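Local coordinates for protein VESB protease (Vibrio cholerae, PDB 4LK4) that is a secreted trypsin-like serine protease of the peptidase S1 family, probably cleaving peptide bonds as an endopeptidase, at residues 15-20 / 153-158; 99-104 / 182-187; 119-124 / 210-215; 133-138 / 160-165; 186-191 / 226-231. The protein carries 1 engineered substitution. One frame throughout, in Å; residues are numbered along the deposited sequence.

Contact 1. Residues 15-20 / 153-158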
# COMPACT_ATOMS: atom_id res chain seq x y z
N SER A 15 6.93 8.84 -22.84
CA SER A 15 6.69 8.20 -24.11
C SER A 15 5.81 6.97 -23.89
O SER A 15 5.89 6.33 -22.85
CB SER A 15 8.05 7.81 -24.72
OG SER A 15 7.92 6.82 -25.72
N ASN A 16 5.00 6.64 -24.89
CA ASN A 16 4.18 5.45 -24.82
C ASN A 16 5.09 4.25 -24.49
O ASN A 16 6.08 4.04 -25.13
CB ASN A 16 3.48 5.20 -26.17
CG ASN A 16 2.28 6.11 -26.44
OD1 ASN A 16 1.82 6.91 -25.60
ND2 ASN A 16 1.74 5.97 -27.64
N ALA A 17 4.77 3.49 -23.46
CA ALA A 17 5.62 2.37 -23.10
C ALA A 17 5.51 1.21 -24.10
O ALA A 17 4.56 1.14 -24.88
CB ALA A 17 5.29 1.89 -21.70
N ASN A 18 6.48 0.30 -24.06
CA ASN A 18 6.38 -1.00 -24.71
C ASN A 18 5.81 -1.99 -23.69
O ASN A 18 6.43 -2.22 -22.66
CB ASN A 18 7.77 -1.44 -25.17
CG ASN A 18 7.80 -2.86 -25.68
OD1 ASN A 18 6.75 -3.53 -25.81
ND2 ASN A 18 9.00 -3.35 -26.00
N SER A 19 4.65 -2.58 -23.99
CA SER A 19 3.84 -3.29 -22.96
C SER A 19 4.43 -4.59 -22.45
O SER A 19 4.13 -5.02 -21.32
CB SER A 19 2.44 -3.61 -23.48
OG SER A 19 2.49 -4.69 -24.40
N ALA A 20 5.21 -5.22 -23.31
CA ALA A 20 5.90 -6.43 -22.97
C ALA A 20 6.96 -6.16 -21.92
O ALA A 20 7.40 -7.10 -21.25
CB ALA A 20 6.53 -7.03 -24.22
N PRO A 153 -4.89 7.14 -22.72
CA PRO A 153 -5.20 5.82 -22.22
C PRO A 153 -4.04 4.84 -22.25
O PRO A 153 -4.19 3.71 -21.81
CB PRO A 153 -6.35 5.37 -23.13
CG PRO A 153 -6.16 6.12 -24.39
CD PRO A 153 -5.39 7.35 -24.09
N ILE A 154 -2.90 5.29 -22.74
CA ILE A 154 -1.75 4.44 -23.01
C ILE A 154 -0.69 4.60 -21.90
O ILE A 154 -0.31 5.73 -21.51
CB ILE A 154 -1.12 4.81 -24.37
CG1 ILE A 154 -2.17 4.82 -25.48
CG2 ILE A 154 0.07 3.92 -24.76
CD1 ILE A 154 -2.50 3.47 -26.06
N LEU A 155 -0.20 3.47 -21.42
CA LEU A 155 0.85 3.47 -20.42
C LEU A 155 2.09 4.21 -20.92
O LEU A 155 2.59 3.94 -21.99
CB LEU A 155 1.18 2.02 -20.04
CG LEU A 155 2.28 1.79 -19.01
CD1 LEU A 155 1.87 2.35 -17.65
CD2 LEU A 155 2.61 0.32 -18.93
N GLN A 156 2.53 5.19 -20.15
CA GLN A 156 3.75 5.92 -20.42
C GLN A 156 4.92 5.49 -19.52
O GLN A 156 4.73 4.95 -18.42
CB GLN A 156 3.55 7.39 -20.16
CG GLN A 156 2.35 8.05 -20.81
CD GLN A 156 2.58 8.17 -22.27
OE1 GLN A 156 3.49 8.88 -22.72
NE2 GLN A 156 1.84 7.40 -23.03
N GLU A 157 6.13 5.76 -19.98
CA GLU A 157 7.32 5.60 -19.17
C GLU A 157 8.23 6.81 -19.35
O GLU A 157 8.08 7.55 -20.31
CB GLU A 157 8.04 4.28 -19.48
CG GLU A 157 8.30 3.99 -20.95
CD GLU A 157 9.19 2.78 -21.18
OE1 GLU A 157 9.80 2.31 -20.21
OE2 GLU A 157 9.30 2.28 -22.33
N VAL A 158 9.13 7.03 -18.41
CA VAL A 158 10.13 8.08 -18.54
C VAL A 158 11.32 7.79 -17.63
O VAL A 158 11.18 7.16 -16.57
CB VAL A 158 9.53 9.46 -18.20
CG1 VAL A 158 9.08 9.51 -16.75
CG2 VAL A 158 10.49 10.60 -18.53
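The side-chain amides of Asn16 and Gln156 meet with planes 81° apart. Ile154 CG2 sits over one face of the Asn16 amide, 3.5 Å from its CG, while Gln156 NE2 comes to the oxygen in the amide plane. That bond, NE2 to Asn16 OD1 at 2.6 Å, uses a lone pair of OD1 and lies almost in the plane of the Gln156 amide. The same NE2 gives a second, nearly straight bond to Ile154 O at 3.1 Å, so two acceptors fix the rotation of the Gln156 amide. The bend at its chi2 (-72°) folds the chain back to reach both, and leaves OE1 3.2 Å from Ser15 C. Beneath these groups the backbones pair antiparallel: Ser15 and Glu157 exchange two bonds, and Ala17 N binds Leu155 O at 2.7 Å. Ala17 CB then rests on Glu157 CG (3.7 Å) and on Leu155. Beyond the pair, Glu157 OE1 has a weak bond from Trp22 NE1, and Tyr73 OH binds Ala17 O. A two-residue antiparallel bridge like this joins the N-terminal segment to a strand of the second beta-barrel in the trypsin fold.

Contact 2. Residues 99-104 / 182-187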
# COMPACT_ATOMS: atom_id res chain seq x y z
N ASN A 99 1.97 15.33 5.21
CA ASN A 99 3.23 15.37 4.45
C ASN A 99 3.57 14.04 3.76
O ASN A 99 4.68 13.83 3.29
CB ASN A 99 4.36 15.80 5.38
CG ASN A 99 4.51 14.87 6.59
OD1 ASN A 99 3.95 13.76 6.65
ND2 ASN A 99 5.26 15.35 7.58
N LEU A 100 2.58 13.17 3.70
CA LEU A 100 2.68 11.90 3.00
C LEU A 100 3.88 11.02 3.34
O LEU A 100 4.37 10.30 2.47
CB LEU A 100 2.63 12.14 1.49
CG LEU A 100 1.40 12.81 0.88
CD1 LEU A 100 1.58 12.85 -0.64
CD2 LEU A 100 0.15 12.03 1.21
N LEU A 101 4.36 11.04 4.57
CA LEU A 101 5.30 10.01 4.99
C LEU A 101 4.62 8.64 5.14
O LEU A 101 3.45 8.53 5.45
CB LEU A 101 6.02 10.37 6.30
CG LEU A 101 6.78 11.70 6.36
CD1 LEU A 101 7.43 11.85 7.73
CD2 LEU A 101 7.83 11.85 5.27
N ASN A 102 5.42 7.61 4.91
CA ASN A 102 5.00 6.24 4.93
C ASN A 102 3.84 6.02 4.00
O ASN A 102 2.87 5.36 4.35
CB ASN A 102 4.68 5.80 6.35
CG ASN A 102 5.75 6.22 7.31
OD1 ASN A 102 6.94 5.91 7.13
ND2 ASN A 102 5.36 6.97 8.33
N ASP A 103 3.98 6.56 2.80
CA ASP A 103 2.92 6.55 1.81
C ASP A 103 2.97 5.23 1.07
O ASP A 103 3.48 5.15 -0.03
CB ASP A 103 3.08 7.72 0.85
CG ASP A 103 1.88 7.92 -0.06
OD1 ASP A 103 0.80 7.36 0.21
OD2 ASP A 103 2.04 8.67 -1.06
N ILE A 104 2.44 4.20 1.70
CA ILE A 104 2.46 2.90 1.10
C ILE A 104 1.24 2.11 1.51
O ILE A 104 0.74 2.26 2.63
CB ILE A 104 3.74 2.17 1.47
CG1 ILE A 104 3.87 0.86 0.69
CG2 ILE A 104 3.82 1.94 2.97
CD1 ILE A 104 5.23 0.21 0.83
N SER A 182 15.41 5.83 4.83
CA SER A 182 14.15 6.44 5.25
C SER A 182 13.03 6.16 4.25
O SER A 182 13.25 5.59 3.16
CB SER A 182 14.31 7.96 5.41
OG SER A 182 14.82 8.55 4.21
N THR A 183 11.85 6.61 4.65
CA THR A 183 10.60 6.37 3.99
C THR A 183 10.52 6.78 2.52
O THR A 183 9.71 6.22 1.78
CB THR A 183 9.46 7.10 4.74
OG1 THR A 183 8.20 6.79 4.12
CG2 THR A 183 9.63 8.62 4.70
N ASN A 184 11.27 7.79 2.10
CA ASN A 184 11.17 8.21 0.73
C ASN A 184 12.42 8.85 0.19
O ASN A 184 13.33 9.21 0.96
CB ASN A 184 9.94 9.10 0.50
CG ASN A 184 9.92 10.34 1.38
OD1 ASN A 184 10.92 10.76 1.93
ND2 ASN A 184 8.75 10.95 1.48
N PHE A 185 12.49 8.92 -1.14
CA PHE A 185 13.63 9.54 -1.84
C PHE A 185 13.14 10.33 -3.05
O PHE A 185 11.96 10.26 -3.42
CB PHE A 185 14.63 8.47 -2.31
CG PHE A 185 14.10 7.54 -3.36
CD1 PHE A 185 14.18 7.86 -4.70
CD2 PHE A 185 13.52 6.33 -3.01
CE1 PHE A 185 13.72 6.98 -5.66
CE2 PHE A 185 13.01 5.48 -3.96
CZ PHE A 185 13.12 5.80 -5.29
N CYS A 186 14.07 11.03 -3.69
CA CYS A 186 13.79 11.91 -4.80
C CYS A 186 14.47 11.44 -6.06
O CYS A 186 15.55 10.85 -6.02
CB CYS A 186 14.36 13.30 -4.51
SG CYS A 186 13.45 14.26 -3.30
N ALA A 187 13.88 11.78 -7.18
CA ALA A 187 14.49 11.55 -8.46
C ALA A 187 14.05 12.64 -9.39
O ALA A 187 12.93 13.15 -9.29
CB ALA A 187 14.08 10.21 -8.99
O HOH W 1 7.16 13.45 2.37
O HOH W 2 6.19 10.15 0.46
O HOH W 3 6.60 7.62 1.54
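Thr183 faces the loop 99-104 with both of its branches, and its side chain crosses those of Leu101 and Asn102 at about right angles. With chi1 at -177°, OG1 lies opposite the backbone N and takes the Asn102 amide N-H, N to OG1 3.0 Å, in a rather bent bond (141°). The other branch, CG2, meets Leu101 CD2 at 3.7 Å, so one threonine divides a polar and an apolar contact between neighbouring loop residues. Asn102 starts away from segment 182-187 but its end turns back, bringing OD1 to 3.4 Å from Thr183 OG1, while its ND2 is held by Ser94 O. Asn184 points at the loop and touches Leu101 CD2 with ND2; its bonds to the loop go through water. Water 1 links ND2 to Asn99 O, and water 2, 2.9 Å from Asn184 ND2, links it to Leu100 O. Water 3 lies 3.1 Å from Asp103 N and also bonds Thr183 OG1. Asp103 is the centre of an inverse gamma turn, closed by a weak bond from Ile104 N to Asn102 O. Its OD2 bonds both His56 ND1 and Ser216 OG. Thr183 and the first strand residue, Asn184, thus back, partly through water, the loop that presents an aspartate to a histidine, consistent with the Asp-His pair of a trypsin-like catalytic triad.

Contact 3. Residues 119-124 / 210-215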
# COMPACT_ATOMS: atom_id res chain seq x y z
N THR A 119 9.63 -7.70 -9.37
CA THR A 119 10.64 -8.05 -8.40
C THR A 119 10.94 -6.77 -7.67
O THR A 119 11.22 -5.73 -8.28
CB THR A 119 11.88 -8.63 -9.10
OG1 THR A 119 11.51 -9.84 -9.78
CG2 THR A 119 12.98 -8.96 -8.08
N LEU A 120 10.84 -6.84 -6.35
CA LEU A 120 11.05 -5.68 -5.51
C LEU A 120 12.51 -5.57 -5.20
O LEU A 120 13.21 -6.57 -5.16
CB LEU A 120 10.26 -5.83 -4.22
CG LEU A 120 8.74 -5.77 -4.30
CD1 LEU A 120 8.14 -5.75 -2.90
CD2 LEU A 120 8.28 -4.55 -5.05
N ALA A 121 12.98 -4.35 -4.98
CA ALA A 121 14.38 -4.15 -4.60
C ALA A 121 14.66 -4.74 -3.19
O ALA A 121 13.79 -4.74 -2.32
CB ALA A 121 14.72 -2.68 -4.64
N GLY A 122 15.89 -5.21 -3.00
CA GLY A 122 16.32 -5.82 -1.75
C GLY A 122 16.41 -4.78 -0.66
O GLY A 122 16.60 -3.60 -0.92
N PRO A 123 16.29 -5.21 0.59
CA PRO A 123 16.37 -4.23 1.69
C PRO A 123 17.62 -3.34 1.63
O PRO A 123 17.56 -2.18 2.00
CB PRO A 123 16.42 -5.11 2.95
CG PRO A 123 16.00 -6.48 2.52
CD PRO A 123 16.16 -6.61 1.04
N ALA A 124 18.74 -3.87 1.15
CA ALA A 124 19.98 -3.11 1.08
C ALA A 124 20.18 -2.30 -0.21
O ALA A 124 21.15 -1.54 -0.32
CB ALA A 124 21.16 -4.05 1.28
N GLU A 210 14.36 -3.88 -10.91
CA GLU A 210 13.79 -4.15 -9.59
C GLU A 210 13.01 -2.87 -9.23
O GLU A 210 13.46 -1.76 -9.54
CB GLU A 210 14.89 -4.46 -8.56
CG GLU A 210 15.80 -5.67 -8.85
CD GLU A 210 17.01 -5.40 -9.80
OE1 GLU A 210 17.24 -4.26 -10.30
OE2 GLU A 210 17.77 -6.37 -10.06
N GLN A 211 11.84 -3.02 -8.62
CA GLN A 211 11.08 -1.85 -8.18
C GLN A 211 11.71 -1.27 -6.95
O GLN A 211 11.73 -1.90 -5.91
CB GLN A 211 9.62 -2.17 -7.90
CG GLN A 211 8.86 -0.98 -7.39
CD GLN A 211 7.35 -1.23 -7.30
OE1 GLN A 211 6.84 -2.29 -7.65
NE2 GLN A 211 6.64 -0.23 -6.83
N LEU A 212 12.27 -0.08 -7.09
CA LEU A 212 12.94 0.61 -6.03
C LEU A 212 11.94 1.48 -5.26
O LEU A 212 12.14 1.79 -4.10
CB LEU A 212 14.01 1.51 -6.62
CG LEU A 212 14.83 2.37 -5.66
CD1 LEU A 212 15.74 1.51 -4.82
CD2 LEU A 212 15.67 3.37 -6.44
N GLY A 213 10.88 1.92 -5.91
CA GLY A 213 10.07 2.95 -5.31
C GLY A 213 8.65 2.96 -5.79
O GLY A 213 8.31 2.24 -6.74
N ILE A 214 7.83 3.79 -5.13
CA ILE A 214 6.42 4.00 -5.45
C ILE A 214 6.16 5.49 -5.65
O ILE A 214 6.51 6.30 -4.81
CB ILE A 214 5.52 3.55 -4.29
CG1 ILE A 214 5.78 2.10 -3.93
CG2 ILE A 214 4.06 3.66 -4.67
CD1 ILE A 214 5.22 1.72 -2.58
N VAL A 215 5.49 5.86 -6.73
CA VAL A 215 5.27 7.27 -6.97
C VAL A 215 4.42 7.86 -5.87
O VAL A 215 3.34 7.33 -5.60
CB VAL A 215 4.62 7.47 -8.33
CG1 VAL A 215 4.24 8.94 -8.53
CG2 VAL A 215 5.57 7.00 -9.41
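Residues 119-121 and 210-212 run in broadly the same direction and are joined by a single bridge, Leu120 with Gln211, CA to CA 4.7 Å. Two backbone bonds make it: Gln211 N to Thr119 O at 2.8 Å, and Ala121 N to Gln211 O at 2.9 Å. Just past the bridge, Leu212 and Gly213 both face Ile203 of strand 202-205 in a classic beta bulge. The contact thus ties the loop that leads, in the trypsin fold, from the first barrel to the second onto the start of strand 211-216. Thr119 O also receives a CH...O contact from Glu210 CA at 3.3 Å. Among the side chains, Ala121 CB presses on Gln211 O, 3.3 Å away, and reaches Leu212 CD1 more loosely at 4.3 Å. Glu210 packs its CB against Ala121 CA and then turns its carboxylate away from the loop through a bend at chi2. Leu120 and Gln211 lie side by side, pointing the same way, both also touching Leu52 of strand 50-53 in the other barrel; CD2 of the leucine lies against the CB of Gln211 and against its OE1. With chi1 at 177° and the chain extended beyond CG, the glutamine amide runs along its own strand. Both of its ends are used: OE1 bonds Ser44 OG, and NE2 donates to Gly213 O at 3.0 Å, approaching from above the carbonyl plane.

Contact 4. Residues 133-138 / 160-165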
# COMPACT_ATOMS: atom_id res chain seq x y z
N THR A 133 21.97 7.30 -10.40
CA THR A 133 21.53 5.98 -10.84
C THR A 133 20.29 6.17 -11.73
O THR A 133 19.33 6.80 -11.32
CB THR A 133 21.20 5.09 -9.64
OG1 THR A 133 22.41 4.80 -8.92
CG2 THR A 133 20.50 3.81 -10.09
N PRO A 134 20.33 5.68 -12.97
CA PRO A 134 19.18 5.84 -13.84
C PRO A 134 17.99 5.02 -13.37
O PRO A 134 18.15 3.84 -13.06
CB PRO A 134 19.70 5.30 -15.19
CG PRO A 134 21.19 5.43 -15.10
CD PRO A 134 21.49 5.10 -13.69
N LEU A 135 16.81 5.62 -13.31
CA LEU A 135 15.60 4.91 -12.94
C LEU A 135 14.53 5.18 -13.97
O LEU A 135 14.58 6.19 -14.68
CB LEU A 135 15.11 5.39 -11.56
CG LEU A 135 16.17 5.45 -10.45
CD1 LEU A 135 15.57 6.12 -9.22
CD2 LEU A 135 16.67 4.07 -10.09
N THR A 136 13.54 4.29 -14.03
CA THR A 136 12.42 4.44 -14.92
C THR A 136 11.08 4.33 -14.17
O THR A 136 10.86 3.36 -13.47
CB THR A 136 12.47 3.36 -16.01
OG1 THR A 136 13.76 3.36 -16.64
CG2 THR A 136 11.40 3.63 -17.07
N VAL A 137 10.21 5.31 -14.40
CA VAL A 137 8.89 5.43 -13.83
C VAL A 137 7.87 5.07 -14.87
O VAL A 137 8.05 5.36 -16.05
CB VAL A 137 8.56 6.90 -13.50
CG1 VAL A 137 7.29 6.97 -12.69
CG2 VAL A 137 9.68 7.54 -12.71
N ALA A 138 6.76 4.48 -14.47
CA ALA A 138 5.74 4.10 -15.43
C ALA A 138 4.36 4.41 -14.90
O ALA A 138 4.09 4.28 -13.71
CB ALA A 138 5.86 2.63 -15.80
N VAL A 160 14.33 8.99 -15.08
CA VAL A 160 14.63 9.99 -14.09
C VAL A 160 15.92 9.57 -13.43
O VAL A 160 16.23 8.39 -13.40
CB VAL A 160 13.51 10.08 -13.03
CG1 VAL A 160 12.22 10.52 -13.67
CG2 VAL A 160 13.29 8.75 -12.35
N ASP A 161 16.64 10.52 -12.87
CA ASP A 161 17.89 10.25 -12.12
C ASP A 161 17.72 10.33 -10.60
O ASP A 161 17.09 11.27 -10.09
CB ASP A 161 18.97 11.27 -12.51
CG ASP A 161 19.57 10.99 -13.87
OD1 ASP A 161 19.21 9.98 -14.52
OD2 ASP A 161 20.43 11.80 -14.29
N LEU A 162 18.32 9.40 -9.88
CA LEU A 162 18.34 9.46 -8.41
C LEU A 162 19.06 10.72 -7.95
O LEU A 162 20.08 11.05 -8.48
CB LEU A 162 19.01 8.22 -7.83
CG LEU A 162 18.93 7.96 -6.32
CD1 LEU A 162 17.51 7.97 -5.75
CD2 LEU A 162 19.62 6.63 -6.01
N VAL A 163 18.47 11.42 -6.98
CA VAL A 163 19.00 12.65 -6.37
C VAL A 163 19.64 12.35 -5.00
O VAL A 163 19.24 11.41 -4.33
CB VAL A 163 17.82 13.63 -6.15
CG1 VAL A 163 18.25 14.91 -5.44
CG2 VAL A 163 17.13 13.95 -7.46
N SER A 164 20.64 13.15 -4.60
CA SER A 164 21.27 13.03 -3.25
C SER A 164 20.22 13.17 -2.18
O SER A 164 19.45 14.11 -2.20
CB SER A 164 22.34 14.12 -2.98
OG SER A 164 23.38 14.13 -3.99
N GLN A 165 20.20 12.26 -1.22
CA GLN A 165 19.23 12.38 -0.18
C GLN A 165 19.36 13.71 0.59
O GLN A 165 18.36 14.34 0.87
CB GLN A 165 19.25 11.18 0.77
CG GLN A 165 17.98 11.08 1.64
CD GLN A 165 16.76 10.58 0.89
OE1 GLN A 165 16.86 9.97 -0.15
NE2 GLN A 165 15.59 10.82 1.46
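Val160 and Val137 meet through their CG2 methyls, 3.8 Å apart, their side chains crossing at about a right angle. Val160 CG2, which stands between its own backbone N and carbonyl carbon (CG1 at chi1 -63°), also touches Leu135 CB at 3.9 Å. Farther along, Leu135 CD1 reaches Leu162 CB at a looser 4.3 Å. These residues are set in register by the antiparallel backbones. Leu135 and Val160 form a hydrogen-bonded pair, in which Leu135 N meets Val160 O at 2.8 Å and Val160 N returns the bond to Leu135 O. A third bond runs from Leu162 N to Thr133 O at 3.1 Å. Ile203 of strand 202-205 lies against Leu135, Val137 and Val160, while Leu212 and Val215 of strand 211-216 touch Leu135 and Val137 respectively. On the reverse side, Pro134 and Asp161 form the non-hydrogen-bonded pair, and Asp161 OD2 makes a salt bridge with Arg10 near the chain start. Thr133 OG1 is hydrogen-bonded to Pro130 O. The chemistry is therefore two-sided: branched aliphatic groups pack into the barrel interior, while the ionic bond to Arg10 on the other face would probably favour a charged Asp161.

Contact 5. Residues 186-191 / 226-231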
# COMPACT_ATOMS: atom_id res chain seq x y z
N CYS A 186 14.07 11.03 -3.69
CA CYS A 186 13.79 11.91 -4.80
C CYS A 186 14.47 11.44 -6.06
O CYS A 186 15.55 10.85 -6.02
CB CYS A 186 14.36 13.30 -4.51
SG CYS A 186 13.45 14.26 -3.30
N ALA A 187 13.88 11.78 -7.18
CA ALA A 187 14.49 11.55 -8.46
C ALA A 187 14.05 12.64 -9.39
O ALA A 187 12.93 13.15 -9.29
CB ALA A 187 14.08 10.21 -8.99
N ALA A 188 14.91 12.97 -10.33
CA ALA A 188 14.71 14.13 -11.16
C ALA A 188 14.50 13.76 -12.60
O ALA A 188 15.21 12.92 -13.16
CB ALA A 188 15.90 15.06 -11.05
N ARG A 189 13.54 14.44 -13.19
CA ARG A 189 13.35 14.38 -14.62
C ARG A 189 14.34 15.22 -15.36
O ARG A 189 14.91 16.15 -14.80
CB ARG A 189 11.94 14.76 -14.97
CG ARG A 189 11.14 13.52 -14.66
CD ARG A 189 9.68 13.73 -14.75
NE ARG A 189 9.29 14.02 -16.12
CZ ARG A 189 8.08 13.77 -16.57
NH1 ARG A 189 7.21 13.19 -15.71
NH2 ARG A 189 7.75 14.09 -17.82
N LEU A 190 14.59 14.87 -16.61
CA LEU A 190 15.66 15.50 -17.33
C LEU A 190 15.17 16.70 -18.14
O LEU A 190 15.97 17.28 -18.83
CB LEU A 190 16.37 14.48 -18.21
CG LEU A 190 16.63 13.12 -17.51
CD1 LEU A 190 17.28 12.14 -18.48
CD2 LEU A 190 17.46 13.28 -16.26
N THR A 191 13.90 17.09 -18.01
CA THR A 191 13.35 18.31 -18.62
C THR A 191 12.40 19.08 -17.67
O THR A 191 11.72 20.06 -18.08
CB THR A 191 12.55 17.95 -19.88
OG1 THR A 191 11.46 17.13 -19.48
CG2 THR A 191 13.41 17.21 -20.91
N GLY A 226 11.13 23.79 -10.58
CA GLY A 226 12.28 23.63 -9.70
C GLY A 226 12.06 22.68 -8.53
O GLY A 226 12.41 22.99 -7.40
N THR A 227 11.48 21.52 -8.82
CA THR A 227 11.25 20.45 -7.83
C THR A 227 11.62 19.04 -8.39
O THR A 227 11.72 18.81 -9.61
CB THR A 227 9.76 20.39 -7.43
OG1 THR A 227 8.98 19.99 -8.58
CG2 THR A 227 9.23 21.76 -6.86
N TYR A 228 11.81 18.12 -7.46
CA TYR A 228 11.99 16.71 -7.73
C TYR A 228 10.68 15.96 -7.52
O TYR A 228 9.75 16.48 -6.92
CB TYR A 228 12.99 16.13 -6.72
CG TYR A 228 14.30 16.87 -6.62
CD1 TYR A 228 15.01 17.25 -7.77
CD2 TYR A 228 14.86 17.14 -5.38
CE1 TYR A 228 16.21 17.92 -7.68
CE2 TYR A 228 16.06 17.82 -5.28
CZ TYR A 228 16.74 18.20 -6.43
OH TYR A 228 17.94 18.87 -6.32
N GLY A 229 10.63 14.72 -7.98
CA GLY A 229 9.55 13.81 -7.66
C GLY A 229 9.97 13.04 -6.43
O GLY A 229 11.15 12.73 -6.26
N VAL A 230 8.99 12.73 -5.57
CA VAL A 230 9.25 12.02 -4.34
C VAL A 230 8.61 10.64 -4.40
O VAL A 230 7.44 10.50 -4.76
CB VAL A 230 8.69 12.82 -3.19
CG1 VAL A 230 8.84 12.06 -1.90
CG2 VAL A 230 9.39 14.17 -3.12
N TYR A 231 9.39 9.63 -4.02
CA TYR A 231 9.02 8.23 -4.22
C TYR A 231 9.17 7.49 -2.92
O TYR A 231 10.19 7.61 -2.23
CB TYR A 231 9.92 7.60 -5.28
CG TYR A 231 9.87 8.31 -6.61
CD1 TYR A 231 10.64 9.43 -6.86
CD2 TYR A 231 9.01 7.88 -7.60
CE1 TYR A 231 10.55 10.11 -8.05
CE2 TYR A 231 8.92 8.52 -8.81
CZ TYR A 231 9.68 9.64 -9.03
OH TYR A 231 9.57 10.23 -10.26
O HOH W 4 10.71 12.32 -10.79
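Strands 186-189 and 229-231 run antiparallel, their axes 4.9 Å apart at the nearest point, with Ala187 and Gly229 as the hydrogen-bonded pair: Ala187 N to Gly229 O at 3.0 Å and Gly229 N to Ala187 O at 3.1 Å. Gly229 O also takes a CH...O contact from Cys186 CA. On one side of the sheet Cys186 and Val230 stand together, SG to CG2 4.1 Å. The same sulfur comes obliquely to the Tyr228 ring, touching CD2 at 3.8 Å, a Cys sulfur-aromatic contact. Ala188 CB meets the ring carbon on the other flank of CG, CD1, at 4.0 Å, so cysteine and alanine flank the root of the ring. A chi1 of -52° sets Tyr228 CG opposite its own carbonyl carbon and brings the ring beside this pair, which it meets obliquely; Leu167 and Val171 of helix 165-172 also touch it. On the reverse side Ala187 CB packs obliquely on Tyr231 CE1, 3.7 Å away. Water 4 lies in the plane of the Tyr231 ring at its hydroxyl edge and donates to Ala187 O at 2.8 Å; its distance to OH is too short to be trusted. Cys186 SG is bonded to Cys168 SG, so a disulfide fixes helix 165-172 to this strand pair. Tyr231 occupies a position consistent with the tyrosine at the base of the S1 specificity pocket in trypsin-like proteases.

How the contacts relate
All five contacts lie in the trypsin-like domain and reach one antiparallel sheet, that of the second barrel. Contacts 1 and 4 share strand 156-162, contacts 2 and 5 share strand 184-189, and these strands are neighbours. Contacts 4 and 5 have the closest centres, about 8 Å apart; those of contacts 1 and 2 are the farthest, about 25 Å. Along the chain contact 4 is nested inside the loops closed by contacts 2 and 3, while contact 1 closes before contact 5 opens. Contacts 1, 2 and 3 bring earlier segments, the N-terminal one and two loops, onto this later barrel, which contacts 4 and 5 help build, so it is joined to the rest of the domain by segments distant in sequence.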